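Local coordinates for protein alkylpurine DNA glycosylase AlkC (Pseudomonas fluorescens, PDB 5VHV) that excises alkylated purine bases from DNA as a repair glycosylase that works without flipping the damaged nucleotide out of the duplex, at residues I8-R13 / N80-V84; F33-A39 / R52-L57; D290-V296 / R340-L346. All coordinates share one frame; numbering follows the deposited sequence.

Contacts 1 and 2 belong to the helical part of the chain and share helix 46-60, which carries one side of contact 2 and backs the apolar side chains of contact 1. They touch through Phe-9 on Val-53 and Val-11 on Lys-38. Contact 3 lies on the opposite side of the chain's centre, its centre about 42 Å from that of contact 1, inside a beta sheet. All three mix buried and solvent-facing residues. In contacts 1 and 2 an arginine reaches across to oxygen atoms beside an apolar patch; in contact 3 paired main chains carry most of the polar bonds, and a histidine-carboxylate bond is added on one sheet face.

Contact 1. Residues I8-R13 / N80-V84; sequences IFNVER and NSGFV
This contact, near the N-terminus, packs the turn before helix 11-24 and the first residues of that helix against the loop 80-84 between helices 65-75 and 87-95, through an apolar patch with an arginine along its rim. Val-84 is the middle of the patch. Its CG2 stands over one face of the Phe-9 ring, 4.3 Å from the centroid and 18° off the normal, a CH-pi contact displaced toward the rim. The same methyl meets Arg-13 CD at 3.7 Å and lies near Ile-8 CG1, while Val-84 CG1 touches Phe-9 CE1. Phe-83 approaches the edge of the Phe-9 ring with its CE2, the two side chains crossing at about a right angle, and Ile-8 CG2 packs 3.8 Å from Phe-83 CD2.

Arg-13 leaves the helix with CG anti to the backbone N (chi1 -168°), then bends at chi2 and chi3, which folds the guanidinium back over the turn. There NE donates to Ile-8 O at 2.9 Å, in the carbonyl plane, while NH1 crosses to Asn-80 OD1 at 2.6 Å. The latter bond stays in the guanidinium plane but meets OD1 from above the amide plane, the two planes being 85° apart. A water bridges NH1 to Asn-80 O, so one nitrogen grips both the side chain and the main chain of Asn-80. Each segment also holds its own shape: Asn-10 OD1 caps the helix by accepting from Arg-13 N, and Ser-81 OG accepts from Val-84 N at 3.0 Å in an ST motif.

Gly-82 and Phe-83 border the pocket of the bound 9B4 ligand, with Leu-5 and Trp-160 also against Phe-83. Behind the patch runs helix 46-60, whose Val-46, Met-50 and Val-53 pack on Ile-8, Phe-9 and Phe-83, and helix 87-95 follows the loop.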
loop_
_atom_site.group_PDB
_atom_site.type_symbol
_atom_site.label_atom_id
_atom_site.label_comp_id
_atom_site.label_asym_id
_atom_site.label_seq_id
_atom_site.Cartn_x
_atom_site.Cartn_y
_atom_site.Cartn_z
ATOM N N ILE A 8 -4.908 -11.937 16.534
ATOM C CA ILE A 8 -6.062 -12.330 15.732
ATOM C C ILE A 8 -6.051 -13.844 15.519
ATOM O O ILE A 8 -7.108 -14.479 15.433
ATOM C CB ILE A 8 -6.076 -11.551 14.399
ATOM C CG1 ILE A 8 -7.459 -11.578 13.762
ATOM C CG2 ILE A 8 -5.064 -12.110 13.428
ATOM C CD1 ILE A 8 -8.409 -10.603 14.395
ATOM N N PHE A 9 -4.867 -14.446 15.454
ATOM C CA PHE A 9 -4.733 -15.905 15.412
ATOM C C PHE A 9 -4.332 -16.450 16.789
ATOM O O PHE A 9 -3.313 -17.125 16.942
ATOM C CB PHE A 9 -3.709 -16.322 14.355
ATOM C CG PHE A 9 -4.198 -16.234 12.928
ATOM C CD1 PHE A 9 -4.940 -17.264 12.381
ATOM C CD2 PHE A 9 -3.853 -15.173 12.127
ATOM C CE1 PHE A 9 -5.361 -17.206 11.080
ATOM C CE2 PHE A 9 -4.281 -15.109 10.812
ATOM C CZ PHE A 9 -5.023 -16.140 10.295
ATOM N N ASN A 10 -5.132 -16.147 17.808
ATOM C CA ASN A 10 -4.887 -16.691 19.136
ATOM C C ASN A 10 -5.569 -18.059 19.264
ATOM O O ASN A 10 -6.180 -18.572 18.320
ATOM C CB ASN A 10 -5.325 -15.700 20.223
ATOM C CG ASN A 10 -6.809 -15.372 20.186
ATOM O OD1 ASN A 10 -7.574 -15.973 19.444
ATOM N ND2 ASN A 10 -7.210 -14.382 20.987
ATOM N N VAL A 11 -5.438 -18.688 20.433
ATOM C CA VAL A 11 -5.961 -20.048 20.577
ATOM C C VAL A 11 -7.471 -20.047 20.409
ATOM O O VAL A 11 -8.044 -20.958 19.802
ATOM C CB VAL A 11 -5.538 -20.664 21.924
ATOM C CG1 VAL A 11 -6.170 -22.032 22.099
ATOM C CG2 VAL A 11 -4.034 -20.802 21.983
ATOM N N GLU A 12 -8.135 -19.017 20.929
ATOM C CA GLU A 12 -9.581 -18.916 20.782
ATOM C C GLU A 12 -9.990 -18.927 19.308
ATOM O O GLU A 12 -10.968 -19.590 18.936
ATOM C CB GLU A 12 -10.085 -17.651 21.484
ATOM C CG GLU A 12 -9.976 -17.647 23.025
ATOM C CD GLU A 12 -8.537 -17.597 23.592
ATOM O OE1 GLU A 12 -7.588 -17.134 22.907
ATOM O OE2 GLU A 12 -8.359 -18.027 24.758
ATOM N N ARG A 13 -9.250 -18.205 18.452
ATOM C CA ARG A 13 -9.541 -18.230 17.017
ATOM C C ARG A 13 -9.282 -19.604 16.413
ATOM O O ARG A 13 -10.036 -20.054 15.540
ATOM C CB ARG A 13 -8.707 -17.177 16.269
ATOM C CG ARG A 13 -9.165 -16.921 14.800
ATOM C CD ARG A 13 -10.332 -15.929 14.702
ATOM N NE ARG A 13 -9.957 -14.635 15.250
ATOM C CZ ARG A 13 -10.758 -13.580 15.368
ATOM N NH1 ARG A 13 -12.001 -13.609 14.913
ATOM N NH2 ARG A 13 -10.300 -12.470 15.933
ATOM N N ASN A 80 -15.361 -15.773 10.934
ATOM C CA ASN A 80 -15.764 -14.487 11.498
ATOM C C ASN A 80 -14.766 -13.358 11.254
ATOM O O ASN A 80 -14.915 -12.291 11.857
ATOM C CB ASN A 80 -16.026 -14.625 13.002
ATOM C CG ASN A 80 -14.804 -15.066 13.805
ATOM O OD1 ASN A 80 -13.652 -14.907 13.385
ATOM N ND2 ASN A 80 -15.063 -15.626 14.988
ATOM N N SER A 81 -13.784 -13.549 10.371
ATOM C CA SER A 81 -12.753 -12.545 10.107
ATOM C C SER A 81 -12.237 -12.649 8.678
ATOM O O SER A 81 -11.840 -13.729 8.235
ATOM C CB SER A 81 -11.586 -12.705 11.081
ATOM O OG SER A 81 -10.453 -11.985 10.609
ATOM N N GLY A 82 -12.197 -11.511 7.982
ATOM C CA GLY A 82 -11.637 -11.480 6.642
ATOM C C GLY A 82 -10.125 -11.660 6.623
ATOM O O GLY A 82 -9.577 -12.311 5.733
ATOM N N PHE A 83 -9.436 -11.104 7.618
ATOM C CA PHE A 83 -7.993 -11.301 7.715
ATOM C C PHE A 83 -7.663 -12.759 8.013
ATOM O O PHE A 83 -6.763 -13.339 7.396
ATOM C CB PHE A 83 -7.429 -10.379 8.795
ATOM C CG PHE A 83 -5.943 -10.411 8.876
ATOM C CD1 PHE A 83 -5.179 -9.557 8.105
ATOM C CD2 PHE A 83 -5.302 -11.329 9.688
ATOM C CE1 PHE A 83 -3.783 -9.607 8.163
ATOM C CE2 PHE A 83 -3.919 -11.377 9.751
ATOM C CZ PHE A 83 -3.165 -10.509 8.986
ATOM N N VAL A 84 -8.398 -13.386 8.934
ATOM C CA VAL A 84 -8.170 -14.802 9.219
ATOM C C VAL A 84 -8.351 -15.640 7.958
ATOM O O VAL A 84 -7.636 -16.626 7.743
ATOM C CB VAL A 84 -9.094 -15.275 10.354
ATOM C CG1 VAL A 84 -9.150 -16.810 10.427
ATOM C CG2 VAL A 84 -8.605 -14.711 11.674
HETATM O O HOH W 1 -13.787 -11.282 14.478
#

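Contact 2. Residues F33-A39 / R52-L57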
loop_
_atom_site.group_PDB
_atom_site.type_symbol
_atom_site.label_atom_id
_atom_site.label_comp_id
_atom_site.label_asym_id
_atom_site.label_seq_id
_atom_site.Cartn_x
_atom_site.Cartn_y
_atom_site.Cartn_z
ATOM N N PHE A 33 -5.649 -31.074 14.731
ATOM C CA PHE A 33 -5.451 -29.753 14.153
ATOM C C PHE A 33 -4.953 -28.780 15.203
ATOM O O PHE A 33 -3.982 -28.044 14.979
ATOM C CB PHE A 33 -6.754 -29.258 13.529
ATOM C CG PHE A 33 -6.772 -27.777 13.248
ATOM C CD1 PHE A 33 -6.163 -27.266 12.111
ATOM C CD2 PHE A 33 -7.423 -26.903 14.105
ATOM C CE1 PHE A 33 -6.195 -25.911 11.847
ATOM C CE2 PHE A 33 -7.443 -25.542 13.849
ATOM C CZ PHE A 33 -6.821 -25.052 12.709
ATOM N N LEU A 34 -5.608 -28.773 16.371
ATOM C CA LEU A 34 -5.232 -27.839 17.421
ATOM C C LEU A 34 -3.834 -28.144 17.943
ATOM O O LEU A 34 -3.038 -27.221 18.169
ATOM C CB LEU A 34 -6.270 -27.886 18.556
ATOM C CG LEU A 34 -7.625 -27.247 18.189
ATOM C CD1 LEU A 34 -8.662 -27.540 19.260
ATOM C CD2 LEU A 34 -7.496 -25.744 17.983
ATOM N N LYS A 35 -3.514 -29.429 18.138
ATOM C CA LYS A 35 -2.178 -29.788 18.591
ATOM C C LYS A 35 -1.120 -29.261 17.626
ATOM O O LYS A 35 -0.105 -28.685 18.040
ATOM C CB LYS A 35 -2.055 -31.302 18.734
ATOM C CG LYS A 35 -0.710 -31.739 19.264
ATOM C CD LYS A 35 -0.664 -33.256 19.450
ATOM C CE LYS A 35 0.666 -33.720 20.016
ATOM N NZ LYS A 35 0.714 -35.212 20.076
ATOM N N HIS A 36 -1.347 -29.460 16.326
ATOM C CA HIS A 36 -0.390 -29.045 15.300
ATOM C C HIS A 36 -0.272 -27.526 15.224
ATOM O O HIS A 36 0.834 -26.978 15.119
ATOM C CB HIS A 36 -0.849 -29.631 13.961
ATOM C CG HIS A 36 0.180 -29.592 12.868
ATOM N ND1 HIS A 36 0.523 -28.429 12.224
ATOM C CD2 HIS A 36 0.918 -30.571 12.288
ATOM C CE1 HIS A 36 1.419 -28.685 11.293
ATOM N NE2 HIS A 36 1.671 -29.980 11.299
ATOM N N ALA A 37 -1.405 -26.831 15.253
ATOM C CA ALA A 37 -1.400 -25.383 15.089
ATOM C C ALA A 37 -0.801 -24.663 16.299
ATOM O O ALA A 37 -0.156 -23.617 16.134
ATOM C CB ALA A 37 -2.821 -24.892 14.842
ATOM N N LYS A 38 -0.967 -25.216 17.502
ATOM C CA LYS A 38 -0.591 -24.503 18.716
ATOM C C LYS A 38 0.887 -24.600 19.051
ATOM O O LYS A 38 1.359 -23.846 19.912
ATOM C CB LYS A 38 -1.425 -25.020 19.899
ATOM C CG LYS A 38 -2.866 -24.570 19.800
ATOM C CD LYS A 38 -3.644 -24.748 21.105
ATOM C CE LYS A 38 -3.852 -26.181 21.466
ATOM N NZ LYS A 38 -4.696 -26.313 22.716
ATOM N N ALA A 39 1.628 -25.495 18.405
ATOM C CA ALA A 39 3.007 -25.754 18.807
ATOM C C ALA A 39 3.868 -24.529 18.515
ATOM O O ALA A 39 4.064 -24.153 17.353
ATOM C CB ALA A 39 3.536 -26.994 18.087
ATOM N N ARG A 52 0.481 -21.286 9.280
ATOM C CA ARG A 52 0.398 -22.466 10.138
ATOM C C ARG A 52 -0.996 -23.091 10.103
ATOM O O ARG A 52 -1.122 -24.318 10.061
ATOM C CB ARG A 52 0.797 -22.105 11.561
ATOM C CG ARG A 52 0.613 -23.243 12.605
ATOM C CD ARG A 52 1.571 -24.417 12.396
ATOM N NE ARG A 52 2.956 -24.097 12.748
ATOM C CZ ARG A 52 3.436 -24.057 13.981
ATOM N NH1 ARG A 52 2.633 -24.304 15.008
ATOM N NH2 ARG A 52 4.712 -23.757 14.198
ATOM N N VAL A 53 -2.056 -22.276 10.064
ATOM C CA VAL A 53 -3.407 -22.840 10.028
ATOM C C VAL A 53 -3.586 -23.712 8.787
ATOM O O VAL A 53 -4.139 -24.813 8.848
ATOM C CB VAL A 53 -4.467 -21.726 10.085
ATOM C CG1 VAL A 53 -5.847 -22.293 9.804
ATOM C CG2 VAL A 53 -4.438 -21.030 11.453
ATOM N N SER A 54 -3.142 -23.219 7.637
ATOM C CA SER A 54 -3.231 -23.986 6.399
ATOM C C SER A 54 -2.429 -25.278 6.482
ATOM O O SER A 54 -2.912 -26.353 6.087
ATOM C CB SER A 54 -2.750 -23.117 5.229
ATOM O OG SER A 54 -2.492 -23.870 4.064
ATOM N N GLU A 55 -1.204 -25.202 7.005
ATOM C CA GLU A 55 -0.369 -26.387 7.148
ATOM C C GLU A 55 -1.006 -27.396 8.091
ATOM O O GLU A 55 -0.916 -28.610 7.876
ATOM C CB GLU A 55 1.009 -26.001 7.678
ATOM C CG GLU A 55 1.756 -25.075 6.755
ATOM C CD GLU A 55 2.969 -24.448 7.410
ATOM O OE1 GLU A 55 3.250 -24.801 8.572
ATOM O OE2 GLU A 55 3.654 -23.624 6.758
ATOM N N SER A 56 -1.598 -26.910 9.178
ATOM C CA SER A 56 -2.196 -27.811 10.151
ATOM C C SER A 56 -3.391 -28.526 9.556
ATOM O O SER A 56 -3.584 -29.728 9.791
ATOM C CB SER A 56 -2.615 -27.036 11.397
ATOM O OG SER A 56 -1.501 -26.376 11.975
ATOM N N LEU A 57 -4.198 -27.807 8.776
ATOM C CA LEU A 57 -5.304 -28.457 8.083
ATOM C C LEU A 57 -4.780 -29.536 7.148
ATOM O O LEU A 57 -5.272 -30.669 7.149
ATOM C CB LEU A 57 -6.133 -27.430 7.311
ATOM C CG LEU A 57 -6.944 -26.470 8.181
ATOM C CD1 LEU A 57 -7.453 -25.323 7.327
ATOM C CD2 LEU A 57 -8.078 -27.183 8.883
#
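Phe-33 lays its CD1-CE1 side against helix 46-60, CD1 meeting Ser-56 CB at 3.6 Å and CE1 meeting Leu-57 CD2 at 3.7 Å. Val-53 CG1 closes on CZ, and Val-53 O lies at the ring edge. Farther along, His-36 ND1 donates to Ser-56 OG at 2.9 Å, a bent bond tilted from the imidazole plane. Ser-56 OG in turn donates to Arg-52 O, so the hydroxyl is fixed from both helices, with Ala-37 CB packed against it.

Arg-52, bent at chi2 and chi3 (68° and 72°), wraps its guanidinium round the C-terminal end of helix 30-38. NH1 gives Ala-39 O a nearly straight bond of 2.8 Å, in the guanidinium plane, and Ala-37 O a weak one; NH2 adds a second weak bond to Ala-39 O. A leucine in this position would probably leave these carbonyls without their charged donor and the end of the helix less firmly held.

Behind Phe-33 and Val-53 lies helix 11-24, with Ala-18 and Leu-14. The two segments run roughly antiparallel, at 142° with axes 8.7 Å apart, consistent with the stacked helical hairpins of the DNA_alkylation family.

Contact 3. Residues D290-V296 / R340-L346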
loop_
_atom_site.group_PDB
_atom_site.type_symbol
_atom_site.label_atom_id
_atom_site.label_comp_id
_atom_site.label_asym_id
_atom_site.label_seq_id
_atom_site.Cartn_x
_atom_site.Cartn_y
_atom_site.Cartn_z
ATOM N N ASP A 290 4.650 21.482 -0.065
ATOM C CA ASP A 290 5.124 20.411 0.801
ATOM C C ASP A 290 6.306 20.947 1.617
ATOM O O ASP A 290 6.706 22.105 1.486
ATOM C CB ASP A 290 5.515 19.171 -0.028
ATOM C CG ASP A 290 4.317 18.497 -0.692
ATOM O OD1 ASP A 290 3.190 18.573 -0.141
ATOM O OD2 ASP A 290 4.493 17.862 -1.758
ATOM N N TYR A 291 6.852 20.125 2.511
ATOM C CA TYR A 291 8.075 20.502 3.211
ATOM C C TYR A 291 8.931 19.270 3.389
ATOM O O TYR A 291 8.468 18.141 3.228
ATOM C CB TYR A 291 7.812 21.160 4.574
ATOM C CG TYR A 291 7.227 20.276 5.651
ATOM C CD1 TYR A 291 5.875 19.994 5.673
ATOM C CD2 TYR A 291 8.018 19.792 6.698
ATOM C CE1 TYR A 291 5.326 19.220 6.663
ATOM C CE2 TYR A 291 7.464 19.015 7.705
ATOM C CZ TYR A 291 6.129 18.752 7.683
ATOM O OH TYR A 291 5.550 17.992 8.662
ATOM N N ALA A 292 10.212 19.495 3.661
ATOM C CA ALA A 292 11.123 18.383 3.850
ATOM C C ALA A 292 12.017 18.618 5.055
ATOM O O ALA A 292 12.408 19.751 5.338
ATOM C CB ALA A 292 11.978 18.160 2.621
ATOM N N ILE A 293 12.337 17.539 5.758
ATOM C CA ILE A 293 13.294 17.575 6.858
ATOM C C ILE A 293 14.529 16.774 6.476
ATOM O O ILE A 293 14.431 15.614 6.055
ATOM C CB ILE A 293 12.692 17.031 8.163
ATOM C CG1 ILE A 293 11.441 17.831 8.537
ATOM C CG2 ILE A 293 13.760 17.089 9.281
ATOM C CD1 ILE A 293 10.754 17.349 9.833
ATOM N N ASP A 294 15.698 17.386 6.663
ATOM C CA ASP A 294 16.979 16.692 6.586
ATOM C C ASP A 294 17.278 16.106 7.957
ATOM O O ASP A 294 17.860 16.771 8.806
ATOM C CB ASP A 294 18.092 17.660 6.195
ATOM C CG ASP A 294 17.966 18.171 4.773
ATOM O OD1 ASP A 294 17.389 17.466 3.928
ATOM O OD2 ASP A 294 18.465 19.284 4.503
ATOM N N TYR A 295 16.854 14.869 8.204
ATOM C CA TYR A 295 17.089 14.275 9.514
ATOM C C TYR A 295 18.564 13.928 9.745
ATOM O O TYR A 295 19.248 13.414 8.853
ATOM C CB TYR A 295 16.264 13.016 9.649
ATOM C CG TYR A 295 14.793 13.250 9.876
ATOM C CD1 TYR A 295 14.302 13.499 11.159
ATOM C CD2 TYR A 295 13.896 13.180 8.826
ATOM C CE1 TYR A 295 12.942 13.671 11.380
ATOM C CE2 TYR A 295 12.522 13.358 9.033
ATOM C CZ TYR A 295 12.068 13.600 10.306
ATOM O OH TYR A 295 10.728 13.740 10.491
ATOM N N VAL A 296 19.038 14.156 10.976
ATOM C CA VAL A 296 20.311 13.584 11.406
ATOM C C VAL A 296 20.116 12.101 11.677
ATOM O O VAL A 296 19.182 11.706 12.393
ATOM C CB VAL A 296 20.833 14.295 12.667
ATOM C CG1 VAL A 296 22.192 13.712 13.113
ATOM C CG2 VAL A 296 20.923 15.814 12.447
ATOM N N ARG A 340 21.494 19.583 14.371
ATOM C CA ARG A 340 20.784 20.548 13.544
ATOM C C ARG A 340 19.936 19.829 12.509
ATOM O O ARG A 340 20.457 19.055 11.697
ATOM C CB ARG A 340 21.794 21.487 12.873
ATOM C CG ARG A 340 21.206 22.436 11.811
ATOM C CD ARG A 340 22.332 23.232 11.108
ATOM N NE ARG A 340 23.064 24.015 12.080
ATOM C CZ ARG A 340 24.378 24.185 12.099
ATOM N NH1 ARG A 340 25.168 23.634 11.171
ATOM N NH2 ARG A 340 24.906 24.912 13.071
ATOM N N HIS A 341 18.635 20.107 12.531
ATOM C CA HIS A 341 17.678 19.571 11.576
ATOM C C HIS A 341 17.193 20.719 10.703
ATOM O O HIS A 341 16.619 21.690 11.210
ATOM C CB HIS A 341 16.503 18.912 12.294
ATOM C CG HIS A 341 16.821 17.562 12.863
ATOM N ND1 HIS A 341 17.732 17.383 13.883
ATOM C CD2 HIS A 341 16.344 16.327 12.559
ATOM C CE1 HIS A 341 17.815 16.095 14.174
ATOM N NE2 HIS A 341 16.985 15.430 13.387
ATOM N N VAL A 342 17.418 20.612 9.401
ATOM C CA VAL A 342 17.029 21.659 8.460
ATOM C C VAL A 342 15.681 21.298 7.841
ATOM O O VAL A 342 15.450 20.148 7.456
ATOM C CB VAL A 342 18.107 21.861 7.383
ATOM C CG1 VAL A 342 17.687 22.978 6.414
ATOM C CG2 VAL A 342 19.456 22.197 8.036
ATOM N N VAL A 343 14.802 22.298 7.732
ATOM C CA VAL A 343 13.436 22.158 7.213
ATOM C C VAL A 343 13.335 23.031 5.972
ATOM O O VAL A 343 13.630 24.235 6.042
ATOM C CB VAL A 343 12.386 22.577 8.254
ATOM C CG1 VAL A 343 10.970 22.378 7.719
ATOM C CG2 VAL A 343 12.580 21.792 9.530
ATOM N N HIS A 344 12.962 22.429 4.837
ATOM C CA HIS A 344 12.837 23.148 3.569
ATOM C C HIS A 344 11.371 23.271 3.161
ATOM O O HIS A 344 10.610 22.308 3.277
ATOM C CB HIS A 344 13.583 22.443 2.436
ATOM C CG HIS A 344 15.009 22.110 2.750
ATOM N ND1 HIS A 344 16.045 22.988 2.528
ATOM C CD2 HIS A 344 15.570 20.982 3.246
ATOM C CE1 HIS A 344 17.183 22.424 2.892
ATOM N NE2 HIS A 344 16.920 21.207 3.336
ATOM N N VAL A 345 10.976 24.451 2.666
ATOM C CA VAL A 345 9.620 24.680 2.152
ATOM C C VAL A 345 9.644 24.492 0.642
ATOM O O VAL A 345 10.490 25.072 -0.051
ATOM C CB VAL A 345 9.096 26.081 2.521
ATOM C CG1 VAL A 345 7.771 26.369 1.839
ATOM C CG2 VAL A 345 8.910 26.198 4.029
ATOM N N LEU A 346 8.724 23.677 0.135
ATOM C CA LEU A 346 8.670 23.285 -1.268
ATOM C C LEU A 346 7.367 23.788 -1.876
ATOM O O LEU A 346 6.285 23.497 -1.352
ATOM C CB LEU A 346 8.723 21.759 -1.427
ATOM C CG LEU A 346 9.871 21.066 -0.702
ATOM C CD1 LEU A 346 9.623 19.562 -0.579
ATOM C CD2 LEU A 346 11.143 21.338 -1.452
HETATM O O HOH W 2 19.724 18.536 9.020
HETATM O O HOH W 3 17.087 12.569 13.666
#
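His-344 reaches along strand 290-294 to Asp-294, two residues beyond its own beta partner Ala-292. Its CB sits 4.1 Å from Ala-292 O. With CG anti to the carbonyl carbon (chi1 -51°), the ring is carried over toward the opposite strand: CD2 lies 3.6 Å from Asp-294 OD2, and at the tip NE2 donates to that oxygen at 2.7 Å and 167°. OD2 lies in the imidazole plane, yet NE2 meets it from above the carboxylate plane, the two groups being turned 62° apart. A carboxylate so close would probably favour a protonated ring.

The two backbones run antiparallel. Asp-290 pairs with Leu-346 and Ala-292 with His-344 as hydrogen-bonded pairs, each with two N-H to O bonds; Tyr-291 with Val-345 and Ile-293 with Val-343 are non-hydrogen-bonded pairs. Leu-346 CD1 packs beside Ala-292 CB on the His-344 face, and on the other face Tyr-291 CD2 and Ile-293 CG1 meet Val-343.

Asp-294 N donates to Val-342 O at 2.9 Å, and a water links Asp-294 O, Arg-340 O and Val-342 N. Val-296 CG2 sits over the His-341 ring, 4.0 Å from its centroid, in a CH-pi contact. His-341 ND1 is bonded to Gly-339 O, and the ring stacks on Phe-357.

Strands 305-314 and 350-359 flank the pair. It belongs to a seven-stranded mixed sheet, with Leu-273 and Phe-275 of strand 270-279 packing on its Tyr-291 face, consistent with an immunoglobulin-like beta-sandwich domain following the helical part of the chain.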